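RagA protein (Porphyromonas gingivalis, PDB 6SLN) probably imports peptide nutrients across the outer membrane of this bacterium, as expected of a TonB-dependent receptor in which a plug domain fills a beta barrel. Local coordinates at residues A[178-183]-A[204-209]; A[208-213]-A[354-359]; A[222-227]-A[988-993]; A[313-318]-A[328-333]. All coordinates share one frame; numbering follows the deposited sequence.

Interaction 1: A[178-183]-A[204-209]; sequences NDFESM and VFIQTK
Ile-206 lays its CG2 methyl over the centre of the Phe-180 ring, 3.5 Å from the ring centroid and 9° off the normal, a CH-pi contact that suits a branched aliphatic residue facing a flat one. Its other branch serves a second partner: CG1 lies 3.5 Å from Met-183 CE. The methionine chain is extended until its last torsion (chi3 -51°), and that bend swings CE back to the isoleucine while SD rests 3.6 Å from Val-204 CG1. At the other end Lys-209 stretches across the backbone of 178-180. Its NZ donates to Asn-178 O (2.6 Å), and its backbone N donates to Asp-179 O (2.7 Å). Between these ends the two antiparallel strands slip by one residue in a classic beta bulge. Gln-207 O accepts from both Glu-181 N (2.6 Å) and Ser-182 N (3.3 Å), each donor in the carbonyl plane, and the regular pairing resumes where Gln-207 N donates to Ser-182 O (3.1 Å). The bulge lies in the small mixed sheet of the plug domain, where strand 203-208 runs between 180-186 and 159-162. Leu-110 and Leu-122 pack on Met-183. Polar groups beyond the strands fix the end near the barrel: Thr-208 OG1 is hydrogen-bonded to Asp-163, and Asp-179 OD1 to Tyr-328 and Ser-330 of barrel strand 325-337.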
# COMPACT_ATOMS: atom_id res chain seq x y z
N ASN A 178 -14.08 21.80 23.26
CA ASN A 178 -14.33 22.17 24.64
C ASN A 178 -13.05 22.38 25.42
O ASN A 178 -13.10 22.98 26.50
CB ASN A 178 -15.15 21.09 25.33
CG ASN A 178 -16.58 21.45 25.41
OD1 ASN A 178 -17.43 20.69 24.99
ND2 ASN A 178 -16.87 22.62 25.95
N ASP A 179 -11.93 21.87 24.91
CA ASP A 179 -10.62 22.13 25.48
C ASP A 179 -10.08 23.50 25.13
O ASP A 179 -9.02 23.88 25.66
CB ASP A 179 -9.64 21.06 25.02
CG ASP A 179 -10.12 19.67 25.34
OD1 ASP A 179 -10.89 19.54 26.31
OD2 ASP A 179 -9.73 18.71 24.64
N PHE A 180 -10.78 24.26 24.28
CA PHE A 180 -10.34 25.59 23.85
C PHE A 180 -10.77 26.65 24.85
O PHE A 180 -11.96 26.76 25.19
CB PHE A 180 -10.91 25.92 22.47
CG PHE A 180 -10.46 24.98 21.38
CD1 PHE A 180 -9.46 24.05 21.60
CD2 PHE A 180 -11.04 25.05 20.12
CE1 PHE A 180 -9.06 23.21 20.58
CE2 PHE A 180 -10.63 24.21 19.11
CZ PHE A 180 -9.65 23.29 19.33
N GLU A 181 -9.81 27.43 25.32
CA GLU A 181 -10.10 28.52 26.25
C GLU A 181 -10.57 29.75 25.51
O GLU A 181 -11.59 30.36 25.85
CB GLU A 181 -8.87 28.85 27.09
CG GLU A 181 -9.12 29.86 28.18
CD GLU A 181 -10.29 29.48 29.06
OE1 GLU A 181 -11.43 29.90 28.74
OE2 GLU A 181 -10.08 28.76 30.06
N SER A 182 -9.81 30.15 24.50
CA SER A 182 -10.12 31.35 23.75
C SER A 182 -9.62 31.15 22.33
O SER A 182 -8.94 30.17 22.00
CB SER A 182 -9.49 32.59 24.39
OG SER A 182 -8.22 32.29 24.93
N MET A 183 -10.01 32.09 21.47
CA MET A 183 -9.50 32.17 20.11
C MET A 183 -9.29 33.63 19.79
O MET A 183 -10.22 34.44 19.92
CB MET A 183 -10.45 31.51 19.12
CG MET A 183 -10.06 31.74 17.69
SD MET A 183 -11.15 30.87 16.56
CE MET A 183 -11.12 29.21 17.24
N VAL A 204 -5.08 32.93 13.23
CA VAL A 204 -6.11 32.44 14.14
C VAL A 204 -5.39 31.64 15.21
O VAL A 204 -4.87 30.55 14.95
CB VAL A 204 -7.16 31.57 13.42
CG1 VAL A 204 -8.36 31.33 14.31
CG2 VAL A 204 -7.58 32.21 12.10
N PHE A 205 -5.32 32.20 16.41
CA PHE A 205 -4.65 31.55 17.53
C PHE A 205 -5.69 30.91 18.44
O PHE A 205 -6.53 31.61 19.03
CB PHE A 205 -3.81 32.56 18.30
CG PHE A 205 -2.78 31.93 19.18
CD1 PHE A 205 -3.12 31.52 20.46
CD2 PHE A 205 -1.49 31.74 18.74
CE1 PHE A 205 -2.17 30.94 21.28
CE2 PHE A 205 -0.54 31.17 19.56
CZ PHE A 205 -0.88 30.77 20.83
N ILE A 206 -5.63 29.59 18.56
CA ILE A 206 -6.49 28.84 19.47
C ILE A 206 -5.67 28.47 20.70
O ILE A 206 -4.61 27.84 20.59
CB ILE A 206 -7.05 27.57 18.80
CG1 ILE A 206 -7.87 27.94 17.56
CG2 ILE A 206 -7.89 26.78 19.79
CD1 ILE A 206 -8.35 26.75 16.76
N GLN A 207 -6.13 28.87 21.89
CA GLN A 207 -5.44 28.51 23.12
C GLN A 207 -6.31 27.57 23.94
O GLN A 207 -7.41 27.95 24.36
CB GLN A 207 -5.07 29.74 23.94
CG GLN A 207 -4.13 29.38 25.06
CD GLN A 207 -3.78 30.56 25.92
OE1 GLN A 207 -4.23 31.68 25.67
NE2 GLN A 207 -2.98 30.32 26.96
N THR A 208 -5.79 26.38 24.20
CA THR A 208 -6.49 25.37 24.96
C THR A 208 -6.40 25.66 26.47
O THR A 208 -5.68 26.55 26.92
CB THR A 208 -5.93 23.98 24.63
OG1 THR A 208 -4.59 23.86 25.12
CG2 THR A 208 -5.94 23.73 23.12
N LYS A 209 -7.16 24.90 27.25
CA LYS A 209 -7.35 25.21 28.66
C LYS A 209 -6.23 24.65 29.52
O LYS A 209 -5.69 23.57 29.27
CB LYS A 209 -8.69 24.67 29.15
CG LYS A 209 -9.90 25.44 28.67
CD LYS A 209 -11.18 24.62 28.77
CE LYS A 209 -12.42 25.51 28.66
NZ LYS A 209 -13.66 24.77 28.24

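Interaction 2: A[208-213]-A[354-359]; sequences TKKGKM and NFESRI
The side-chain amide of Asn-354 is the flat group here, and both bonds across the contact leave from its ND2. Thr-208 OG1 lies in the amide plane, 2.7 Å from ND2, while Lys-209 O, 2.8 Å from ND2, is tilted 17° out of it. Lys-210 NZ stands over the opposite side of that plane, 3.5 Å from ND2; as two donors they do not bond. With both N-H groups directed at acceptors and OD1 accepting from Arg-352, the amide is gripped at both ends and its rotation is fixed. Asparagine suits the place because one short side chain can serve a hydroxyl and a backbone carbonyl together.

Thr-208 OG1 is a shared polar centre: besides the bond from ND2 it receives a weak one from Lys-210 NZ (3.3 Å). Bends at chi2 (-61°) and chi4 fold the Lys-210 chain back over the loop, where its ammonium meets Asp-163 in a salt bridge and also bonds Asn-368. Glu-356 OE1 lies 5.3 Å from Lys-210 NZ, too far for a pair though probably a mild attraction; the closer partner of this carboxylate is Lys-364. Loop 208-213 leads from the last plug strand, 203-208, to the first barrel strand, 218-230, and here it meets strand 345-360, which runs between 325-337 and 363-377. Asn-354 and Glu-356 face the loop, whereas Phe-355 and Ser-357 point the other way, and on that side the Phe-355 ring meets Tyr-327 of the second subunit.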
# COMPACT_ATOMS: atom_id res chain seq x y z
N THR A 208 -5.79 26.38 24.20
CA THR A 208 -6.49 25.37 24.96
C THR A 208 -6.40 25.66 26.47
O THR A 208 -5.68 26.55 26.92
CB THR A 208 -5.93 23.98 24.63
OG1 THR A 208 -4.59 23.86 25.12
CG2 THR A 208 -5.94 23.73 23.12
N LYS A 209 -7.16 24.90 27.25
CA LYS A 209 -7.35 25.21 28.66
C LYS A 209 -6.23 24.65 29.52
O LYS A 209 -5.69 23.57 29.27
CB LYS A 209 -8.69 24.67 29.15
CG LYS A 209 -9.90 25.44 28.67
CD LYS A 209 -11.18 24.62 28.77
CE LYS A 209 -12.42 25.51 28.66
NZ LYS A 209 -13.66 24.77 28.24
N LYS A 210 -5.90 25.40 30.57
CA LYS A 210 -4.99 24.97 31.63
C LYS A 210 -5.77 24.91 32.93
O LYS A 210 -6.81 25.56 33.09
CB LYS A 210 -3.80 25.93 31.78
CG LYS A 210 -3.30 26.55 30.48
CD LYS A 210 -2.82 25.50 29.48
CE LYS A 210 -2.11 26.15 28.29
NZ LYS A 210 -2.35 25.37 27.05
N GLY A 211 -5.26 24.13 33.88
CA GLY A 211 -5.95 23.98 35.15
C GLY A 211 -5.76 25.18 36.08
O GLY A 211 -4.64 25.59 36.37
N LYS A 212 -6.88 25.74 36.54
CA LYS A 212 -6.83 26.70 37.63
C LYS A 212 -6.25 26.03 38.87
O LYS A 212 -6.71 24.96 39.27
CB LYS A 212 -8.24 27.23 37.92
CG LYS A 212 -8.35 28.04 39.20
CD LYS A 212 -9.16 27.31 40.27
CE LYS A 212 -9.80 28.27 41.25
NZ LYS A 212 -10.37 27.51 42.39
N MET A 213 -5.24 26.66 39.46
CA MET A 213 -4.59 26.06 40.62
C MET A 213 -5.47 26.20 41.86
O MET A 213 -6.42 26.99 41.90
CB MET A 213 -3.25 26.74 40.89
CG MET A 213 -2.43 26.99 39.66
SD MET A 213 -0.71 26.72 40.07
CE MET A 213 -0.74 24.98 40.36
N ASN A 354 -3.02 18.35 29.02
CA ASN A 354 -2.28 19.61 29.10
C ASN A 354 -1.59 19.68 30.45
O ASN A 354 -2.19 19.40 31.48
CB ASN A 354 -3.22 20.80 28.93
CG ASN A 354 -3.46 21.17 27.48
OD1 ASN A 354 -3.10 20.44 26.56
ND2 ASN A 354 -4.11 22.30 27.27
N PHE A 355 -0.32 20.08 30.43
CA PHE A 355 0.52 20.01 31.61
C PHE A 355 1.45 21.22 31.64
O PHE A 355 1.85 21.72 30.59
CB PHE A 355 1.31 18.70 31.60
CG PHE A 355 2.55 18.72 32.41
CD1 PHE A 355 2.49 18.78 33.79
CD2 PHE A 355 3.79 18.63 31.79
CE1 PHE A 355 3.64 18.78 34.55
CE2 PHE A 355 4.95 18.63 32.54
CZ PHE A 355 4.88 18.71 33.92
N GLU A 356 1.76 21.69 32.85
CA GLU A 356 2.60 22.86 33.04
C GLU A 356 3.12 22.83 34.47
O GLU A 356 2.36 22.52 35.40
CB GLU A 356 1.83 24.16 32.78
CG GLU A 356 2.69 25.41 32.67
CD GLU A 356 2.08 26.48 31.77
OE1 GLU A 356 1.27 26.13 30.88
OE2 GLU A 356 2.43 27.68 31.94
N SER A 357 4.39 23.16 34.66
CA SER A 357 4.96 23.09 36.00
C SER A 357 6.15 24.02 36.13
O SER A 357 6.96 24.13 35.20
CB SER A 357 5.40 21.67 36.36
OG SER A 357 6.00 21.66 37.65
N ARG A 358 6.25 24.67 37.29
CA ARG A 358 7.47 25.37 37.68
C ARG A 358 8.31 24.40 38.51
O ARG A 358 7.94 24.05 39.64
CB ARG A 358 7.15 26.64 38.46
CG ARG A 358 8.37 27.45 38.83
CD ARG A 358 8.09 28.93 38.90
NE ARG A 358 7.67 29.48 37.61
CZ ARG A 358 8.50 29.79 36.61
NH1 ARG A 358 9.81 29.61 36.73
NH2 ARG A 358 7.99 30.29 35.48
N ILE A 359 9.43 23.96 37.94
CA ILE A 359 10.27 22.97 38.59
C ILE A 359 11.14 23.62 39.65
O ILE A 359 11.18 23.18 40.81
CB ILE A 359 11.12 22.23 37.55
CG1 ILE A 359 10.24 21.35 36.68
CG2 ILE A 359 12.19 21.42 38.21
CD1 ILE A 359 9.63 22.07 35.53

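Interaction 3: A[222-227]-A[988-993]; sequences NASYGI and QYVAGI
Strands 222-227 and 988-993 run antiparallel, their axes 4.6 Å apart at closest approach and at 159°, in an unbroken ladder. Ala-223 with Ile-993, Tyr-225 with Ala-991 and Ile-227 with Tyr-989 are hydrogen-bonded pairs; Ser-224 with Gly-992 and Gly-226 with Val-990 are non-hydrogen-bonded. Tyr-225 N donates to Ala-991 O at 3.1 Å and Ala-991 N returns the bond to Tyr-225 O at 3.0 Å. The ladder is looser at Ala-223, whose N reaches Ile-993 O only weakly (3.4 Å) although Ile-993 N to Ala-223 O is a firm 2.9 Å. Some 760 residues separate the segments: this is the seam where the first barrel strand, 218-230, meets the last, 986-996, and closes the beta barrel characteristic of TonB-dependent receptors. One face of the seam turns to the plug, with Gln-988 and Val-990 packing on Pro-114. Gly-226, with no side chain, lets the backbones come close and leaves its place to Val-990, whose CG2 lies 4.0 Å from Gly-226 CA. On the same face Ser-224 sets its CB against Val-990 CG1. Side chains of the other face, largely apolar with tyrosines among them, are consistent with a membrane-facing wall. There Ala-223 CB meets Ile-993 CG2 at 3.8 Å. Ile-227 holds CG1 between its backbone N and carbonyl carbon (chi1 49°), which leans CD1 toward Tyr-989, 4.1 Å from that ring's CD1. The tyrosine hydroxyl bonds Lys-987, while Gln-988 OE1 accepts from Arg-959 of strand 951-964.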
# COMPACT_ATOMS: atom_id res chain seq x y z
N ASN A 222 -20.01 16.48 29.84
CA ASN A 222 -20.96 17.01 28.87
C ASN A 222 -21.44 15.87 27.99
O ASN A 222 -20.67 14.99 27.61
CB ASN A 222 -20.34 18.11 27.99
CG ASN A 222 -19.71 19.22 28.79
OD1 ASN A 222 -20.39 19.98 29.48
ND2 ASN A 222 -18.39 19.34 28.67
N ALA A 223 -22.72 15.91 27.67
CA ALA A 223 -23.34 14.91 26.82
C ALA A 223 -24.44 15.62 26.06
O ALA A 223 -25.18 16.42 26.63
CB ALA A 223 -23.89 13.73 27.63
N SER A 224 -24.54 15.34 24.76
CA SER A 224 -25.57 15.97 23.96
C SER A 224 -25.97 15.05 22.83
O SER A 224 -25.15 14.29 22.31
CB SER A 224 -25.09 17.32 23.42
OG SER A 224 -24.25 17.15 22.29
N TYR A 225 -27.25 15.09 22.47
CA TYR A 225 -27.77 14.34 21.35
C TYR A 225 -28.65 15.27 20.54
O TYR A 225 -29.35 16.12 21.10
CB TYR A 225 -28.59 13.10 21.79
CG TYR A 225 -29.15 12.30 20.63
CD1 TYR A 225 -30.40 12.60 20.10
CD2 TYR A 225 -28.44 11.25 20.06
CE1 TYR A 225 -30.92 11.89 19.04
CE2 TYR A 225 -28.95 10.53 18.98
CZ TYR A 225 -30.20 10.85 18.48
OH TYR A 225 -30.75 10.16 17.42
N GLY A 226 -28.62 15.10 19.23
CA GLY A 226 -29.45 15.93 18.37
C GLY A 226 -29.53 15.34 16.99
O GLY A 226 -28.90 14.33 16.68
N ILE A 227 -30.31 16.02 16.14
CA ILE A 227 -30.55 15.57 14.77
C ILE A 227 -30.20 16.70 13.80
O ILE A 227 -30.20 17.88 14.15
CB ILE A 227 -32.00 15.12 14.55
CG1 ILE A 227 -32.96 16.18 15.08
CG2 ILE A 227 -32.25 13.83 15.26
CD1 ILE A 227 -34.23 16.23 14.33
N GLN A 988 -29.75 21.99 12.95
CA GLN A 988 -29.65 21.04 14.05
C GLN A 988 -30.53 21.45 15.23
O GLN A 988 -30.62 22.62 15.59
CB GLN A 988 -28.21 20.91 14.54
CG GLN A 988 -27.35 20.03 13.68
CD GLN A 988 -26.35 20.84 12.91
OE1 GLN A 988 -25.57 21.59 13.49
NE2 GLN A 988 -26.39 20.73 11.59
N TYR A 989 -31.18 20.45 15.82
CA TYR A 989 -31.78 20.54 17.14
C TYR A 989 -31.01 19.61 18.05
O TYR A 989 -30.89 18.41 17.77
CB TYR A 989 -33.25 20.15 17.13
CG TYR A 989 -34.08 20.85 16.10
CD1 TYR A 989 -34.22 20.32 14.83
CD2 TYR A 989 -34.73 22.04 16.39
CE1 TYR A 989 -34.98 20.94 13.87
CE2 TYR A 989 -35.49 22.68 15.44
CZ TYR A 989 -35.61 22.12 14.17
OH TYR A 989 -36.36 22.74 13.20
N VAL A 990 -30.50 20.15 19.15
CA VAL A 990 -29.78 19.35 20.13
C VAL A 990 -30.34 19.65 21.51
O VAL A 990 -30.67 20.80 21.83
CB VAL A 990 -28.26 19.62 20.07
CG1 VAL A 990 -27.49 18.64 20.95
CG2 VAL A 990 -27.76 19.50 18.62
N ALA A 991 -30.49 18.60 22.30
CA ALA A 991 -30.67 18.75 23.73
C ALA A 991 -29.37 18.29 24.38
O ALA A 991 -28.68 17.41 23.86
CB ALA A 991 -31.88 17.94 24.22
N GLY A 992 -29.03 18.90 25.51
CA GLY A 992 -27.76 18.59 26.15
C GLY A 992 -27.79 18.82 27.64
O GLY A 992 -28.62 19.56 28.17
N ILE A 993 -26.82 18.20 28.31
CA ILE A 993 -26.73 18.19 29.76
C ILE A 993 -25.29 18.52 30.15
O ILE A 993 -24.36 18.33 29.36
CB ILE A 993 -27.16 16.82 30.34
CG1 ILE A 993 -27.23 16.85 31.86
CG2 ILE A 993 -26.24 15.72 29.87
CD1 ILE A 993 -28.31 15.96 32.42

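Interaction 4: A[313-318]-A[328-333]; sequences QGDISF and YASIGY
Ile-316 and Ile-331 run alongside each other in the same direction and touch through unlike branches, CG2 of Ile-316 at 3.4 Å from CG1 of Ile-331. Their torsions differ: Ile-316 sends CG1 opposite its backbone N (chi1 -169°), CG2 takes the position between N and the carbonyl carbon, and it is this methyl that meets the partner, whereas Ile-331 brings CG1 itself between N and the carbonyl carbon (chi1 60°). Farther along this apolar face Phe-318 CB is 4.2 Å from Ala-329 CB, and the small alanine methyl sits at the edge of the phenyl ring. Tyr-333 likewise turns a ring edge to Gly-314 N. The two strands form a beta hairpin of the barrel wall, 309-322 with 325-337, stitched by paired backbone bonds such as Ile-316 N to Ile-331 O (3.0 Å). Bound detergent touches Ala-329 and Ile-331, and Phe-318 packs on Ile-359 of the second subunit. Polar residues fill the other face, which is turned to the plug. Ser-317 OG comes no closer than 3.7 Å to Tyr-328 OH, without a bond, and Asp-315 OD1 accepts from Asn-176.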
# COMPACT_ATOMS: atom_id res chain seq x y z
N GLN A 313 -22.45 13.55 21.13
CA GLN A 313 -21.11 13.79 21.64
C GLN A 313 -21.09 13.76 23.17
O GLN A 313 -22.01 14.25 23.83
CB GLN A 313 -20.54 15.13 21.13
CG GLN A 313 -21.06 16.41 21.80
CD GLN A 313 -20.59 17.68 21.08
OE1 GLN A 313 -19.64 18.34 21.51
NE2 GLN A 313 -21.26 18.03 19.98
N GLY A 314 -20.02 13.16 23.71
CA GLY A 314 -19.77 13.12 25.14
C GLY A 314 -18.41 13.70 25.47
O GLY A 314 -17.66 14.12 24.59
N ASP A 315 -18.08 13.67 26.76
CA ASP A 315 -17.08 14.59 27.27
C ASP A 315 -16.80 14.42 28.75
O ASP A 315 -17.74 14.40 29.55
CB ASP A 315 -17.59 16.00 27.05
CG ASP A 315 -16.56 16.89 26.56
OD1 ASP A 315 -15.40 16.46 26.63
OD2 ASP A 315 -16.91 17.98 26.08
N ILE A 316 -15.53 14.34 29.15
CA ILE A 316 -15.23 14.44 30.58
C ILE A 316 -13.87 15.12 30.73
O ILE A 316 -12.94 14.83 29.98
CB ILE A 316 -15.31 13.07 31.32
CG1 ILE A 316 -15.26 13.26 32.83
CG2 ILE A 316 -14.25 12.09 30.90
CD1 ILE A 316 -16.25 12.40 33.56
N SER A 317 -13.80 16.08 31.66
CA SER A 317 -12.63 16.92 31.89
C SER A 317 -12.13 16.75 33.31
O SER A 317 -12.93 16.59 34.25
CB SER A 317 -12.93 18.42 31.68
OG SER A 317 -13.47 18.68 30.40
N PHE A 318 -10.82 16.84 33.46
CA PHE A 318 -10.18 16.91 34.76
C PHE A 318 -9.21 18.08 34.73
O PHE A 318 -8.49 18.26 33.73
CB PHE A 318 -9.49 15.59 35.10
CG PHE A 318 -10.42 14.41 35.03
CD1 PHE A 318 -11.24 14.10 36.10
CD2 PHE A 318 -10.52 13.65 33.88
CE1 PHE A 318 -12.12 13.04 36.04
CE2 PHE A 318 -11.39 12.58 33.81
CZ PHE A 318 -12.20 12.28 34.89
N TYR A 328 -4.58 19.69 32.67
CA TYR A 328 -5.93 19.66 32.13
C TYR A 328 -6.04 18.40 31.27
O TYR A 328 -5.37 18.28 30.24
CB TYR A 328 -6.25 20.92 31.33
CG TYR A 328 -7.55 20.88 30.55
CD1 TYR A 328 -8.73 21.37 31.08
CD2 TYR A 328 -7.60 20.33 29.26
CE1 TYR A 328 -9.91 21.33 30.36
CE2 TYR A 328 -8.76 20.28 28.54
CZ TYR A 328 -9.92 20.77 29.08
OH TYR A 328 -11.09 20.71 28.35
N ALA A 329 -6.88 17.46 31.70
CA ALA A 329 -7.12 16.24 30.95
C ALA A 329 -8.51 16.27 30.33
O ALA A 329 -9.40 16.98 30.79
CB ALA A 329 -6.97 14.99 31.84
N SER A 330 -8.68 15.47 29.28
CA SER A 330 -9.94 15.38 28.57
C SER A 330 -9.99 14.09 27.77
O SER A 330 -9.00 13.70 27.14
CB SER A 330 -10.12 16.58 27.64
OG SER A 330 -11.49 16.89 27.52
N ILE A 331 -11.15 13.43 27.79
CA ILE A 331 -11.49 12.41 26.80
C ILE A 331 -12.91 12.69 26.32
O ILE A 331 -13.76 13.11 27.11
CB ILE A 331 -11.35 10.97 27.32
CG1 ILE A 331 -12.26 10.72 28.52
CG2 ILE A 331 -9.91 10.67 27.71
CD1 ILE A 331 -11.97 9.40 29.21
N GLY A 332 -13.15 12.47 25.03
CA GLY A 332 -14.44 12.81 24.45
C GLY A 332 -14.77 11.98 23.23
O GLY A 332 -13.93 11.30 22.64
N TYR A 333 -16.04 12.07 22.84
CA TYR A 333 -16.57 11.36 21.70
C TYR A 333 -17.41 12.33 20.89
O TYR A 333 -18.00 13.26 21.45
CB TYR A 333 -17.39 10.13 22.15
CG TYR A 333 -18.35 9.55 21.14
CD1 TYR A 333 -17.91 8.64 20.18
CD2 TYR A 333 -19.70 9.89 21.16
CE1 TYR A 333 -18.79 8.09 19.25
CE2 TYR A 333 -20.59 9.35 20.24
CZ TYR A 333 -20.14 8.44 19.29
OH TYR A 333 -21.02 7.89 18.36

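Interaction 1 belongs to the plug and interactions 3 and 4 to the barrel wall, while interaction 2 ties the loop between the two domains to that wall. Interactions 1 and 2 share Thr-208 and Lys-209, their centres about 14 Å apart. Plug and hairpin meet directly where Asp-179 OD1 lies 3.0 Å from Ser-330 OG. Within the wall, Ser-224 N and Gln-313 O, 2.9 Å apart, join interaction 3 to interaction 4, and a backbone bond between Asn-354 and Tyr-328 joins interaction 4 to interaction 2. The centres of interactions 2 and 3 are about 30 Å apart. In interaction 4 the side chain of Ile-331 is about 4 Å from a bound C8E detergent, measured between nearest atoms.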